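TrwC protein (Escherichia coli, PDB 1QX0) probably nicks and binds one strand of plasmid DNA for conjugative transfer, through the N-terminal relaxase domain seen here with DNA. Local coordinates at residues 127-132 and 172-177; 123-128 and 178-183; 237-242 and 259-264. All coordinates share one frame; numbering follows the deposited sequence.

Contact 1. Residues 127-132 and 172-177; sequences ARQKIQ and RSDGQW. With nucleotides of chain A.
This is a polar contact at the DNA surface, in which Arg-172 of the turn after strand 158-171 reaches strand 126-131. Arg-172 NH2 donates to Arg-128 O at 3.1 Å, on a lone pair and in the carbonyl plane. Arg-172 NH2 also bonds OP1 of DG13 of chain A at 2.6 Å. Asp-174 holds the guanidinium side-on: NE bonds OD1, and Arg-172 NH1 bonds Asp-174 OD2 at 2.7 Å in a salt bridge. Asp-174 OD1 accepts from Gln-176 N, an Asx turn. Gln-129 has CG opposite its backbone N (chi1 175°) and runs on extended, stacking its amide on the guanidinium, NE2 over one face near the rim, planes 26° apart. Lys-130 N donates almost straight to OP2 of DG13 of chain A at 2.7 Å. A leucine at Arg-172 would probably leave Arg-128 O and OP1 without this donor, and Asp-174 without its charged mate. Strand 134-139 pairs with 126-131, and its Glu-138 touches Gln-129 and Arg-172, while Ala-127 packs on Thr-170 of strand 158-171.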
loop_
_atom_site.group_PDB
_atom_site.type_symbol
_atom_site.label_atom_id
_atom_site.label_comp_id
_atom_site.label_asym_id
_atom_site.label_seq_id
_atom_site.Cartn_x
_atom_site.Cartn_y
_atom_site.Cartn_z
ATOM N N ALA B 127 10.988 0.992 19.179
ATOM C CA ALA B 127 12.425 1.165 19.023
ATOM C C ALA B 127 13.114 0.463 20.183
ATOM O O ALA B 127 12.476 0.141 21.178
ATOM C CB ALA B 127 12.807 2.654 18.998
ATOM N N ARG B 128 14.412 0.209 20.044
ATOM C CA ARG B 128 15.205 -0.265 21.146
ATOM C C ARG B 128 15.946 0.898 21.813
ATOM O O ARG B 128 16.133 1.962 21.227
ATOM C CB ARG B 128 16.229 -1.282 20.682
ATOM C CG ARG B 128 15.686 -2.583 20.247
ATOM C CD ARG B 128 16.041 -2.812 18.829
ATOM N NE ARG B 128 16.788 -4.025 18.674
ATOM C CZ ARG B 128 17.360 -4.394 17.551
ATOM N NH1 ARG B 128 17.319 -3.619 16.473
ATOM N NH2 ARG B 128 17.991 -5.548 17.515
ATOM N N GLN B 129 16.338 0.655 23.056
ATOM C CA GLN B 129 17.232 1.516 23.809
ATOM C C GLN B 129 18.054 0.558 24.661
ATOM O O GLN B 129 17.482 -0.264 25.383
ATOM C CB GLN B 129 16.449 2.488 24.704
ATOM C CG GLN B 129 17.331 3.339 25.605
ATOM C CD GLN B 129 16.671 4.630 26.075
ATOM O OE1 GLN B 129 17.160 5.259 27.015
ATOM N NE2 GLN B 129 15.581 5.034 25.427
ATOM N N LYS B 130 19.377 0.640 24.540
ATOM C CA LYS B 130 20.286 -0.097 25.427
ATOM C C LYS B 130 20.815 0.815 26.541
ATOM O O LYS B 130 21.280 1.923 26.272
ATOM C CB LYS B 130 21.462 -0.714 24.656
ATOM C CG LYS B 130 22.292 -1.726 25.485
ATOM C CD LYS B 130 23.631 -2.084 24.818
ATOM C CE LYS B 130 23.536 -2.084 23.290
ATOM N NZ LYS B 130 24.419 -3.109 22.652
ATOM N N ILE B 131 20.700 0.355 27.784
ATOM C CA ILE B 131 21.284 1.055 28.934
ATOM C C ILE B 131 22.149 0.068 29.703
ATOM O O ILE B 131 21.649 -0.960 30.181
ATOM C CB ILE B 131 20.200 1.638 29.870
ATOM C CG1 ILE B 131 19.489 2.821 29.216
ATOM C CG2 ILE B 131 20.809 2.046 31.227
ATOM C CD1 ILE B 131 18.050 3.002 29.686
ATOM N N GLN B 132 23.438 0.392 29.808
ATOM C CA GLN B 132 24.422 -0.410 30.537
ATOM C C GLN B 132 24.444 -1.882 30.122
ATOM O O GLN B 132 24.547 -2.772 30.974
ATOM C CB GLN B 132 24.220 -0.291 32.062
ATOM C CG GLN B 132 24.858 0.946 32.694
ATOM C CD GLN B 132 26.378 0.972 32.559
ATOM O OE1 GLN B 132 26.963 2.013 32.198
ATOM N NE2 GLN B 132 27.026 -0.167 32.854
ATOM N N ARG B 172 11.922 8.152 20.147
ATOM C CA ARG B 172 11.891 7.565 21.500
ATOM C C ARG B 172 11.381 8.537 22.564
ATOM O O ARG B 172 11.334 9.747 22.349
ATOM C CB ARG B 172 13.268 7.058 21.926
ATOM C CG ARG B 172 13.842 5.959 21.071
ATOM C CD ARG B 172 14.933 5.167 21.736
ATOM N NE ARG B 172 15.931 6.016 22.390
ATOM C CZ ARG B 172 17.217 5.715 22.476
ATOM N NH1 ARG B 172 18.056 6.527 23.118
ATOM N NH2 ARG B 172 17.672 4.596 21.930
ATOM N N SER B 173 11.007 7.985 23.707
ATOM C CA SER B 173 10.545 8.749 24.877
ATOM C C SER B 173 11.532 9.791 25.411
ATOM O O SER B 173 11.117 10.832 25.954
ATOM C CB SER B 173 10.198 7.787 26.010
ATOM O OG SER B 173 9.448 8.471 26.975
ATOM N N ASP B 174 12.827 9.501 25.266
ATOM C CA ASP B 174 13.903 10.426 25.643
ATOM C C ASP B 174 14.194 11.496 24.574
ATOM O O ASP B 174 15.186 12.242 24.683
ATOM C CB ASP B 174 15.186 9.642 25.994
ATOM C CG ASP B 174 15.783 8.894 24.794
ATOM O OD1 ASP B 174 15.147 8.878 23.720
ATOM O OD2 ASP B 174 16.887 8.291 24.830
ATOM N N GLY B 175 13.353 11.560 23.536
ATOM C CA GLY B 175 13.512 12.550 22.466
ATOM C C GLY B 175 14.483 12.191 21.347
ATOM O O GLY B 175 14.696 12.975 20.435
ATOM N N GLN B 176 15.067 11.002 21.413
ATOM C CA GLN B 176 16.012 10.519 20.404
ATOM C C GLN B 176 15.310 9.815 19.235
ATOM O O GLN B 176 14.461 8.951 19.467
ATOM C CB GLN B 176 16.971 9.517 21.044
ATOM C CG GLN B 176 17.907 10.095 22.107
ATOM C CD GLN B 176 18.967 11.000 21.502
ATOM O OE1 GLN B 176 19.812 10.540 20.729
ATOM N NE2 GLN B 176 18.921 12.290 21.839
ATOM N N TRP B 177 15.695 10.161 17.998
ATOM C CA TRP B 177 15.214 9.472 16.788
ATOM C C TRP B 177 16.022 8.202 16.564
ATOM O O TRP B 177 17.272 8.223 16.644
ATOM C CB TRP B 177 15.305 10.364 15.541
ATOM C CG TRP B 177 14.239 11.411 15.527
ATOM C CD1 TRP B 177 14.330 12.695 16.019
ATOM C CD2 TRP B 177 12.899 11.269 15.029
ATOM N NE1 TRP B 177 13.129 13.344 15.854
ATOM C CE2 TRP B 177 12.233 12.495 15.252
ATOM C CE3 TRP B 177 12.188 10.225 14.405
ATOM C CZ2 TRP B 177 10.893 12.701 14.881
ATOM C CZ3 TRP B 177 10.859 10.435 14.047
ATOM C CH2 TRP B 177 10.228 11.662 14.285
ATOM P P DG A 13 21.039 3.373 21.842
ATOM O OP1 DG A 13 20.193 4.479 21.317
ATOM O OP2 DG A 13 20.385 2.294 22.659
ATOM O "O5'" DG A 13 21.930 2.711 20.684
ATOM C "C5'" DG A 13 22.443 3.610 19.690
ATOM C "C4'" DG A 13 22.130 3.178 18.264
ATOM O "O4'" DG A 13 23.044 2.133 17.865
ATOM C "C3'" DG A 13 20.722 2.599 17.996
ATOM O "O3'" DG A 13 20.355 2.987 16.645
ATOM C "C2'" DG A 13 20.911 1.089 18.184
ATOM C "C1'" DG A 13 22.356 0.887 17.723
ATOM N N9 DG A 13 23.136 -0.115 18.454
ATOM C C8 DG A 13 23.187 -0.307 19.817
ATOM N N7 DG A 13 23.991 -1.264 20.188
ATOM C C5 DG A 13 24.538 -1.727 19.015
ATOM C C6 DG A 13 25.481 -2.763 18.812
ATOM O O6 DG A 13 26.023 -3.480 19.677
ATOM N N1 DG A 13 25.778 -2.932 17.456
ATOM C C2 DG A 13 25.213 -2.186 16.445
ATOM N N2 DG A 13 25.617 -2.491 15.200
ATOM N N3 DG A 13 24.316 -1.217 16.627
ATOM C C4 DG A 13 24.028 -1.033 17.933
ATOM P P DA A 11 28.397 7.301 27.443
ATOM O OP1 DA A 11 28.253 8.655 28.033
ATOM O OP2 DA A 11 29.743 6.729 27.146
ATOM O "O5'" DA A 11 27.520 6.249 28.301
ATOM C "C5'" DA A 11 28.083 5.159 29.029
ATOM C "C4'" DA A 11 28.238 3.881 28.222
ATOM O "O4'" DA A 11 29.443 3.236 28.698
ATOM C "C3'" DA A 11 27.127 2.851 28.395
ATOM O "O3'" DA A 11 26.273 2.891 27.285
ATOM C "C2'" DA A 11 27.828 1.493 28.452
ATOM C "C1'" DA A 11 29.253 1.837 28.865
ATOM N N9 DA A 11 29.590 1.425 30.237
ATOM C C8 DA A 11 29.554 2.187 31.380
ATOM N N7 DA A 11 29.919 1.545 32.468
ATOM C C5 DA A 11 30.227 0.266 32.012
ATOM C C6 DA A 11 30.679 -0.912 32.671
ATOM N N6 DA A 11 30.910 -0.980 33.991
ATOM N N1 DA A 11 30.883 -2.022 31.909
ATOM C C2 DA A 11 30.652 -1.964 30.584
ATOM N N3 DA A 11 30.227 -0.923 29.859
ATOM C C4 DA A 11 30.027 0.172 30.636
ATOM P P DG A 12 24.846 2.169 27.356
ATOM O OP1 DG A 12 24.033 2.806 28.408
ATOM O OP2 DG A 12 25.011 0.700 27.282
ATOM O "O5'" DG A 12 24.213 2.685 26.014
ATOM C "C5'" DG A 12 24.119 4.054 25.768
ATOM C "C4'" DG A 12 24.022 4.143 24.264
ATOM O "O4'" DG A 12 25.288 3.688 23.729
ATOM C "C3'" DG A 12 22.957 3.235 23.637
ATOM O "O3'" DG A 12 22.192 4.027 22.740
ATOM C "C2'" DG A 12 23.773 2.139 22.953
ATOM C "C1'" DG A 12 25.034 2.912 22.592
ATOM N N9 DG A 12 26.128 1.980 22.399
ATOM C C8 DG A 12 26.922 1.389 23.358
ATOM N N7 DG A 12 27.795 0.562 22.847
ATOM C C5 DG A 12 27.549 0.608 21.481
ATOM C C6 DG A 12 28.172 -0.074 20.415
ATOM O O6 DG A 12 29.109 -0.876 20.490
ATOM N N1 DG A 12 27.615 0.259 19.171
ATOM C C2 DG A 12 26.580 1.152 18.996
ATOM N N2 DG A 12 26.162 1.368 17.747
ATOM N N3 DG A 12 25.988 1.800 19.988
ATOM C C4 DG A 12 26.523 1.474 21.193
#

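Contact 2. Residues 123-128 and 178-183; sequences ARAQAR and RALKND. With nucleotides of chain A.
Lys-181 N donates to Gln-126 O at 2.8 Å, making a single antiparallel bridge between segments that run 108° apart. The donor sits 41° out of the carbonyl plane. Gln-126 and Lys-181 lie side by side, and Gln-126 NE2 bonds Thr-139 OG1. Leu-180, with CG opposite its backbone N (chi1 -178°), brings CD1 to 4.0 Å from Ala-125 CB. One water joins Arg-124 O to Lys-181 O. The bridge leads into base recognition. Lys-181 NZ forms a salt bridge with Asp-183 OD2, and that carboxylate takes N1 and N2 of DG17 of chain A, N2 at 2.6 Å from OD2. Asn-182 pairs with DT18 of chain A: OD1 accepts from N3 at 2.8 Å and ND2 donates to O4. Arg-128 turns a guanidinium face to the methyl of DT14 of chain A, CZ to C7 3.8 Å, and its NH2 bonds a guanine O6. Leu-180 packs on Leu-143 and on Ile-166 of strand 158-171, Lys-181 on Ile-137 of strand 134-139, and helix 183-186 begins at Asp-183.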
loop_
_atom_site.group_PDB
_atom_site.type_symbol
_atom_site.label_atom_id
_atom_site.label_comp_id
_atom_site.label_asym_id
_atom_site.label_seq_id
_atom_site.Cartn_x
_atom_site.Cartn_y
_atom_site.Cartn_z
ATOM N N ALA B 123 0.350 2.590 16.662
ATOM C CA ALA B 123 0.312 2.123 18.036
ATOM C C ALA B 123 1.342 1.008 18.277
ATOM O O ALA B 123 1.697 0.729 19.421
ATOM C CB ALA B 123 -1.090 1.632 18.376
ATOM N N ARG B 124 1.814 0.393 17.194
ATOM C CA ARG B 124 2.703 -0.750 17.253
ATOM C C ARG B 124 4.153 -0.381 16.941
ATOM O O ARG B 124 5.037 -1.241 17.058
ATOM C CB ARG B 124 2.241 -1.845 16.268
ATOM C CG ARG B 124 1.026 -2.668 16.740
ATOM C CD ARG B 124 0.362 -3.506 15.601
ATOM N NE ARG B 124 -0.679 -4.401 16.112
ATOM C CZ ARG B 124 -1.907 -4.017 16.487
ATOM N NH1 ARG B 124 -2.297 -2.742 16.427
ATOM N NH2 ARG B 124 -2.743 -4.922 16.960
ATOM N N ALA B 125 4.389 0.875 16.533
ATOM C CA ALA B 125 5.733 1.402 16.303
ATOM C C ALA B 125 6.628 1.235 17.541
ATOM O O ALA B 125 6.247 1.655 18.616
ATOM C CB ALA B 125 5.648 2.896 15.928
ATOM N N GLN B 126 7.805 0.643 17.375
ATOM C CA GLN B 126 8.735 0.371 18.475
ATOM C C GLN B 126 10.183 0.767 18.145
ATOM O O GLN B 126 10.558 0.893 16.978
ATOM C CB GLN B 126 8.709 -1.110 18.815
ATOM C CG GLN B 126 7.348 -1.656 19.202
ATOM C CD GLN B 126 7.449 -2.939 19.995
ATOM O OE1 GLN B 126 7.954 -3.946 19.486
ATOM N NE2 GLN B 126 6.975 -2.911 21.259
ATOM N N ALA B 127 10.988 0.992 19.179
ATOM C CA ALA B 127 12.425 1.165 19.023
ATOM C C ALA B 127 13.114 0.463 20.183
ATOM O O ALA B 127 12.476 0.141 21.178
ATOM C CB ALA B 127 12.807 2.654 18.998
ATOM N N ARG B 128 14.412 0.209 20.044
ATOM C CA ARG B 128 15.205 -0.265 21.146
ATOM C C ARG B 128 15.946 0.898 21.813
ATOM O O ARG B 128 16.133 1.962 21.227
ATOM C CB ARG B 128 16.229 -1.282 20.682
ATOM C CG ARG B 128 15.686 -2.583 20.247
ATOM C CD ARG B 128 16.041 -2.812 18.829
ATOM N NE ARG B 128 16.788 -4.025 18.674
ATOM C CZ ARG B 128 17.360 -4.394 17.551
ATOM N NH1 ARG B 128 17.319 -3.619 16.473
ATOM N NH2 ARG B 128 17.991 -5.548 17.515
ATOM N N ARG B 178 15.304 7.108 16.287
ATOM C CA ARG B 178 15.903 5.794 16.054
ATOM C C ARG B 178 15.246 5.017 14.908
ATOM O O ARG B 178 14.074 5.263 14.546
ATOM C CB ARG B 178 15.834 4.948 17.331
ATOM C CG ARG B 178 16.729 5.420 18.485
ATOM C CD ARG B 178 18.224 5.409 18.164
ATOM N NE ARG B 178 19.024 5.888 19.282
ATOM C CZ ARG B 178 19.552 7.112 19.364
ATOM N NH1 ARG B 178 19.385 7.987 18.383
ATOM N NH2 ARG B 178 20.262 7.454 20.428
ATOM N N ALA B 179 15.998 4.078 14.337
ATOM C CA ALA B 179 15.401 3.125 13.413
ATOM C C ALA B 179 14.225 2.431 14.073
ATOM O O ALA B 179 14.231 2.173 15.290
ATOM C CB ALA B 179 16.425 2.094 12.953
ATOM N N LEU B 180 13.221 2.119 13.254
ATOM C CA LEU B 180 12.044 1.403 13.703
ATOM C C LEU B 180 12.371 -0.075 13.922
ATOM O O LEU B 180 13.005 -0.739 13.066
ATOM C CB LEU B 180 10.934 1.543 12.659
ATOM C CG LEU B 180 9.575 0.923 12.924
ATOM C CD1 LEU B 180 8.942 1.601 14.123
ATOM C CD2 LEU B 180 8.711 1.132 11.682
ATOM N N LYS B 181 11.971 -0.570 15.089
ATOM C CA LYS B 181 11.848 -1.997 15.305
ATOM C C LYS B 181 10.479 -2.325 14.721
ATOM O O LYS B 181 9.443 -1.883 15.242
ATOM C CB LYS B 181 11.917 -2.321 16.794
ATOM C CG LYS B 181 12.334 -3.789 17.101
ATOM C CD LYS B 181 11.534 -4.354 18.247
ATOM C CE LYS B 181 11.930 -5.795 18.626
ATOM N NZ LYS B 181 12.908 -6.443 17.706
ATOM N N ASN B 182 10.486 -3.058 13.612
ATOM C CA ASN B 182 9.295 -3.229 12.799
ATOM C C ASN B 182 8.501 -4.515 13.095
ATOM O O ASN B 182 7.460 -4.773 12.445
ATOM C CB ASN B 182 9.634 -3.071 11.299
ATOM C CG ASN B 182 10.296 -4.305 10.697
ATOM O OD1 ASN B 182 10.145 -5.410 11.213
ATOM N ND2 ASN B 182 11.035 -4.121 9.581
ATOM N N ASP B 183 8.984 -5.306 14.057
ATOM C CA ASP B 183 8.435 -6.634 14.328
ATOM C C ASP B 183 6.902 -6.617 14.431
ATOM O O ASP B 183 6.188 -7.313 13.673
ATOM C CB ASP B 183 9.036 -7.228 15.619
ATOM C CG ASP B 183 10.565 -7.431 15.544
ATOM O OD1 ASP B 183 11.302 -6.700 14.807
ATOM O OD2 ASP B 183 11.125 -8.312 16.212
ATOM P P DT A 14 19.088 2.470 15.832
ATOM O OP1 DT A 14 18.693 3.558 14.906
ATOM O OP2 DT A 14 18.046 1.978 16.753
ATOM O "O5'" DT A 14 19.680 1.222 15.017
ATOM C "C5'" DT A 14 20.316 1.509 13.790
ATOM C "C4'" DT A 14 20.803 0.256 13.088
ATOM O "O4'" DT A 14 21.756 -0.442 13.930
ATOM C "C3'" DT A 14 19.736 -0.773 12.780
ATOM O "O3'" DT A 14 19.220 -0.501 11.527
ATOM C "C2'" DT A 14 20.509 -2.086 12.722
ATOM C "C1'" DT A 14 21.726 -1.824 13.599
ATOM N N1 DT A 14 21.789 -2.612 14.882
ATOM C C2 DT A 14 22.576 -3.761 14.914
ATOM O O2 DT A 14 23.198 -4.214 13.974
ATOM N N3 DT A 14 22.621 -4.394 16.119
ATOM C C4 DT A 14 21.967 -4.009 17.259
ATOM O O4 DT A 14 22.095 -4.673 18.250
ATOM C C5 DT A 14 21.156 -2.821 17.201
ATOM C C7 DT A 14 20.414 -2.365 18.424
ATOM C C6 DT A 14 21.098 -2.175 16.021
ATOM P P DG A 17 17.842 -12.808 7.170
ATOM O OP1 DG A 17 18.568 -14.027 6.765
ATOM O OP2 DG A 17 17.332 -11.876 6.134
ATOM O "O5'" DG A 17 16.577 -13.230 8.060
ATOM C "C5'" DG A 17 16.649 -14.283 9.045
ATOM C "C4'" DG A 17 15.321 -14.382 9.790
ATOM O "O4'" DG A 17 15.014 -13.187 10.574
ATOM C "C3'" DG A 17 14.098 -14.567 8.893
ATOM O "O3'" DG A 17 13.195 -15.449 9.546
ATOM C "C2'" DG A 17 13.539 -13.143 8.765
ATOM C "C1'" DG A 17 13.766 -12.612 10.172
ATOM N N9 DG A 17 13.831 -11.137 10.207
ATOM C C8 DG A 17 14.314 -10.297 9.230
ATOM N N7 DG A 17 14.249 -9.024 9.566
ATOM C C5 DG A 17 13.688 -9.009 10.843
ATOM C C6 DG A 17 13.359 -7.935 11.719
ATOM O O6 DG A 17 13.489 -6.696 11.531
ATOM N N1 DG A 17 12.797 -8.391 12.937
ATOM C C2 DG A 17 12.584 -9.715 13.233
ATOM N N2 DG A 17 12.026 -10.008 14.422
ATOM N N3 DG A 17 12.880 -10.728 12.406
ATOM C C4 DG A 17 13.421 -10.308 11.236
ATOM P P DT A 18 11.863 -15.965 8.831
ATOM O OP1 DT A 18 11.510 -17.285 9.402
ATOM O OP2 DT A 18 12.051 -15.788 7.383
ATOM O "O5'" DT A 18 10.821 -14.862 9.338
ATOM C "C5'" DT A 18 10.395 -14.888 10.677
ATOM C "C4'" DT A 18 9.535 -13.679 10.959
ATOM O "O4'" DT A 18 10.284 -12.455 10.741
ATOM C "C3'" DT A 18 8.315 -13.560 10.060
ATOM O "O3'" DT A 18 7.224 -13.591 10.915
ATOM C "C2'" DT A 18 8.465 -12.165 9.432
ATOM C "C1'" DT A 18 9.355 -11.465 10.455
ATOM N N1 DT A 18 10.035 -10.231 9.948
ATOM C C2 DT A 18 9.980 -9.084 10.711
ATOM O O2 DT A 18 9.407 -9.009 11.778
ATOM N N3 DT A 18 10.617 -7.997 10.169
ATOM C C4 DT A 18 11.292 -7.957 8.957
ATOM O O4 DT A 18 11.829 -6.932 8.575
ATOM C C5 DT A 18 11.323 -9.198 8.203
ATOM C C7 DT A 18 12.030 -9.299 6.874
ATOM C C6 DT A 18 10.695 -10.263 8.735
HETATM O O HOH W 1 6.671 -2.329 15.015
HETATM O O HOH W 2 8.331 -4.261 17.061
HETATM O O HOH W 3 15.591 1.497 17.355
#

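Contact 3. Residues 237-242 and 259-264; sequences EQIAEW and QAAKVL. With nucleotides of chain A.
Trp-242 points CG away from its backbone N (chi1 -161°), which lays the indole against Ala-261 and Leu-264. Ile-239 turns CG1 the other way, beside its own N (chi1 -72°), and its CD1 reaches Lys-262. The motif is a helix-loop-helix pair, helix 234-245 packed on helix 255-264. The axes of the two short segments approach to 8.7 Å, their directions 130° apart, so they run roughly antiparallel but well skewed. Between 237-242 and 259-264 the side-chain packing is apolar; Arg-235 NH2, earlier on the first helix, bonds Lys-262 O. Ala-261 is the close point, its CA 5.5 Å from that of Ile-239. One face of the indole covers the second helix. CD1 of Trp-242 lies 3.5 Å from Ala-261 CA. Trp-242 CH2 meets Leu-264 CB at 3.7 Å, and the Leu-264 backbone lies under the six-membered ring's rim. Ser-265, just past the helix, touches Ile-239 and Trp-242, and its OG bonds Ala-261 O. At the DNA side the pair meets DC24 of chain A. Ile-239 CD1 rests over the face of its base, 3.7 Å from C2. Lys-262 extends beside it, and its NZ donates to O2 of the same cytosine at 3.0 Å.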
loop_
_atom_site.group_PDB
_atom_site.type_symbol
_atom_site.label_atom_id
_atom_site.label_comp_id
_atom_site.label_asym_id
_atom_site.label_seq_id
_atom_site.Cartn_x
_atom_site.Cartn_y
_atom_site.Cartn_z
ATOM N N GLU B 237 -5.113 -13.083 -14.288
ATOM C CA GLU B 237 -5.224 -14.041 -15.350
ATOM C C GLU B 237 -3.794 -14.454 -15.816
ATOM O O GLU B 237 -3.555 -15.614 -16.101
ATOM C CB GLU B 237 -6.098 -13.480 -16.487
ATOM C CG GLU B 237 -5.872 -14.156 -17.833
ATOM C CD GLU B 237 -6.985 -13.890 -18.847
ATOM O OE1 GLU B 237 -7.460 -12.719 -18.941
ATOM O OE2 GLU B 237 -7.393 -14.862 -19.554
ATOM N N GLN B 238 -2.847 -13.517 -15.827
ATOM C CA GLN B 238 -1.464 -13.812 -16.250
ATOM C C GLN B 238 -0.726 -14.719 -15.226
ATOM O O GLN B 238 0.017 -15.617 -15.595
ATOM C CB GLN B 238 -0.689 -12.513 -16.480
ATOM C CG GLN B 238 -1.239 -11.620 -17.589
ATOM C CD GLN B 238 -0.412 -10.324 -17.774
ATOM O OE1 GLN B 238 -0.118 -9.908 -18.914
ATOM N NE2 GLN B 238 -0.029 -9.706 -16.669
ATOM N N ILE B 239 -0.956 -14.476 -13.938
ATOM C CA ILE B 239 -0.472 -15.348 -12.886
ATOM C C ILE B 239 -1.047 -16.768 -13.031
ATOM O O ILE B 239 -0.288 -17.759 -12.922
ATOM C CB ILE B 239 -0.807 -14.742 -11.483
ATOM C CG1 ILE B 239 0.070 -13.529 -11.190
ATOM C CG2 ILE B 239 -0.584 -15.760 -10.385
ATOM C CD1 ILE B 239 -0.494 -12.607 -10.120
ATOM N N ALA B 240 -2.366 -16.872 -13.266
ATOM C CA ALA B 240 -3.057 -18.162 -13.376
ATOM C C ALA B 240 -2.484 -18.975 -14.528
ATOM O O ALA B 240 -2.309 -20.213 -14.400
ATOM C CB ALA B 240 -4.592 -17.968 -13.576
ATOM N N GLU B 241 -2.206 -18.280 -15.649
ATOM C CA GLU B 241 -1.563 -18.895 -16.793
ATOM C C GLU B 241 -0.131 -19.331 -16.492
ATOM O O GLU B 241 0.285 -20.387 -16.934
ATOM C CB GLU B 241 -1.614 -18.015 -18.076
ATOM C CG GLU B 241 -1.170 -18.811 -19.324
ATOM C CD GLU B 241 -0.859 -17.983 -20.586
ATOM O OE1 GLU B 241 -1.278 -16.804 -20.728
ATOM O OE2 GLU B 241 -0.176 -18.529 -21.454
ATOM N N TRP B 242 0.635 -18.528 -15.770
ATOM C CA TRP B 242 2.002 -18.965 -15.405
ATOM C C TRP B 242 1.954 -20.367 -14.762
ATOM O O TRP B 242 2.542 -21.313 -15.277
ATOM C CB TRP B 242 2.704 -17.945 -14.477
ATOM C CG TRP B 242 4.213 -18.122 -14.450
ATOM C CD1 TRP B 242 4.928 -18.845 -13.555
ATOM C CD2 TRP B 242 5.156 -17.584 -15.379
ATOM N NE1 TRP B 242 6.265 -18.802 -13.863
ATOM C CE2 TRP B 242 6.435 -18.035 -14.987
ATOM C CE3 TRP B 242 5.050 -16.779 -16.531
ATOM C CZ2 TRP B 242 7.605 -17.704 -15.690
ATOM C CZ3 TRP B 242 6.234 -16.428 -17.227
ATOM C CH2 TRP B 242 7.481 -16.899 -16.801
ATOM N N GLN B 259 6.351 -16.146 -6.056
ATOM C CA GLN B 259 7.085 -14.934 -6.469
ATOM C C GLN B 259 7.471 -14.956 -7.959
ATOM O O GLN B 259 7.320 -13.953 -8.651
ATOM C CB GLN B 259 8.308 -14.676 -5.576
ATOM C CG GLN B 259 8.048 -13.712 -4.384
ATOM C CD GLN B 259 7.859 -12.224 -4.800
ATOM O OE1 GLN B 259 6.754 -11.661 -4.677
ATOM N NE2 GLN B 259 8.939 -11.592 -5.265
ATOM N N ALA B 260 7.933 -16.101 -8.453
ATOM C CA ALA B 260 8.229 -16.257 -9.876
ATOM C C ALA B 260 6.998 -15.988 -10.757
ATOM O O ALA B 260 7.078 -15.283 -11.758
ATOM C CB ALA B 260 8.790 -17.647 -10.147
ATOM N N ALA B 261 5.865 -16.566 -10.375
ATOM C CA ALA B 261 4.631 -16.413 -11.126
ATOM C C ALA B 261 4.235 -14.946 -11.208
ATOM O O ALA B 261 3.927 -14.462 -12.293
ATOM C CB ALA B 261 3.509 -17.251 -10.500
ATOM N N LYS B 262 4.256 -14.243 -10.067
ATOM C CA LYS B 262 3.942 -12.821 -10.016
ATOM C C LYS B 262 4.936 -11.951 -10.785
ATOM O O LYS B 262 4.538 -11.158 -11.648
ATOM C CB LYS B 262 3.821 -12.341 -8.560
ATOM C CG LYS B 262 2.683 -12.999 -7.817
ATOM C CD LYS B 262 2.682 -12.628 -6.368
ATOM C CE LYS B 262 1.590 -13.395 -5.625
ATOM N NZ LYS B 262 1.200 -12.604 -4.439
ATOM N N VAL B 263 6.221 -12.091 -10.478
ATOM C CA VAL B 263 7.233 -11.225 -11.076
ATOM C C VAL B 263 7.456 -11.508 -12.569
ATOM O O VAL B 263 7.497 -10.578 -13.360
ATOM C CB VAL B 263 8.589 -11.250 -10.279
ATOM C CG1 VAL B 263 9.712 -10.472 -11.029
ATOM C CG2 VAL B 263 8.390 -10.675 -8.866
ATOM N N LEU B 264 7.576 -12.779 -12.948
ATOM C CA LEU B 264 7.938 -13.130 -14.324
ATOM C C LEU B 264 6.738 -13.129 -15.307
ATOM O O LEU B 264 6.935 -13.012 -16.520
ATOM C CB LEU B 264 8.713 -14.458 -14.383
ATOM C CG LEU B 264 10.074 -14.561 -13.689
ATOM C CD1 LEU B 264 10.584 -15.996 -13.732
ATOM C CD2 LEU B 264 11.124 -13.617 -14.295
ATOM P P DC A 24 -5.497 -7.568 -10.585
ATOM O OP1 DC A 24 -5.528 -6.292 -11.358
ATOM O OP2 DC A 24 -5.689 -8.840 -11.340
ATOM O "O5'" DC A 24 -4.118 -7.628 -9.774
ATOM C "C5'" DC A 24 -3.643 -6.525 -9.004
ATOM C "C4'" DC A 24 -2.282 -6.855 -8.392
ATOM O "O4'" DC A 24 -2.481 -7.969 -7.489
ATOM C "C3'" DC A 24 -1.195 -7.344 -9.365
ATOM O "O3'" DC A 24 0.038 -7.011 -8.937
ATOM C "C2'" DC A 24 -1.219 -8.866 -9.307
ATOM C "C1'" DC A 24 -1.618 -9.043 -7.848
ATOM N N1 DC A 24 -2.229 -10.340 -7.573
ATOM C C2 DC A 24 -1.477 -11.239 -6.798
ATOM O O2 DC A 24 -0.377 -10.923 -6.360
ATOM N N3 DC A 24 -1.957 -12.443 -6.503
ATOM C C4 DC A 24 -3.137 -12.796 -6.966
ATOM N N4 DC A 24 -3.523 -14.024 -6.616
ATOM C C5 DC A 24 -3.939 -11.911 -7.764
ATOM C C6 DC A 24 -3.439 -10.699 -8.056
#

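From the N terminus, contact 2 opens at 123-128 and contact 1 at 127-132, the two sharing Ala-127 and Arg-128. The chain then runs back along 134-139 and through 145-152 and 158-171, which carry the metal-binding His-150, His-161 and His-163. Contact 1 closes at 172-177 and contact 2 at 178-183, so the loop of contact 1 lies within that of contact 2. Their centres are about 11 Å apart. Together they tie the 126-139 hairpin to the end of the main sheet. Contact 3 opens and closes later, joining two consecutive helices across a short loop. Its nearest atoms are about 25 Å from contact 1 and about 17 Å from contact 2. All three touch the bound DNA.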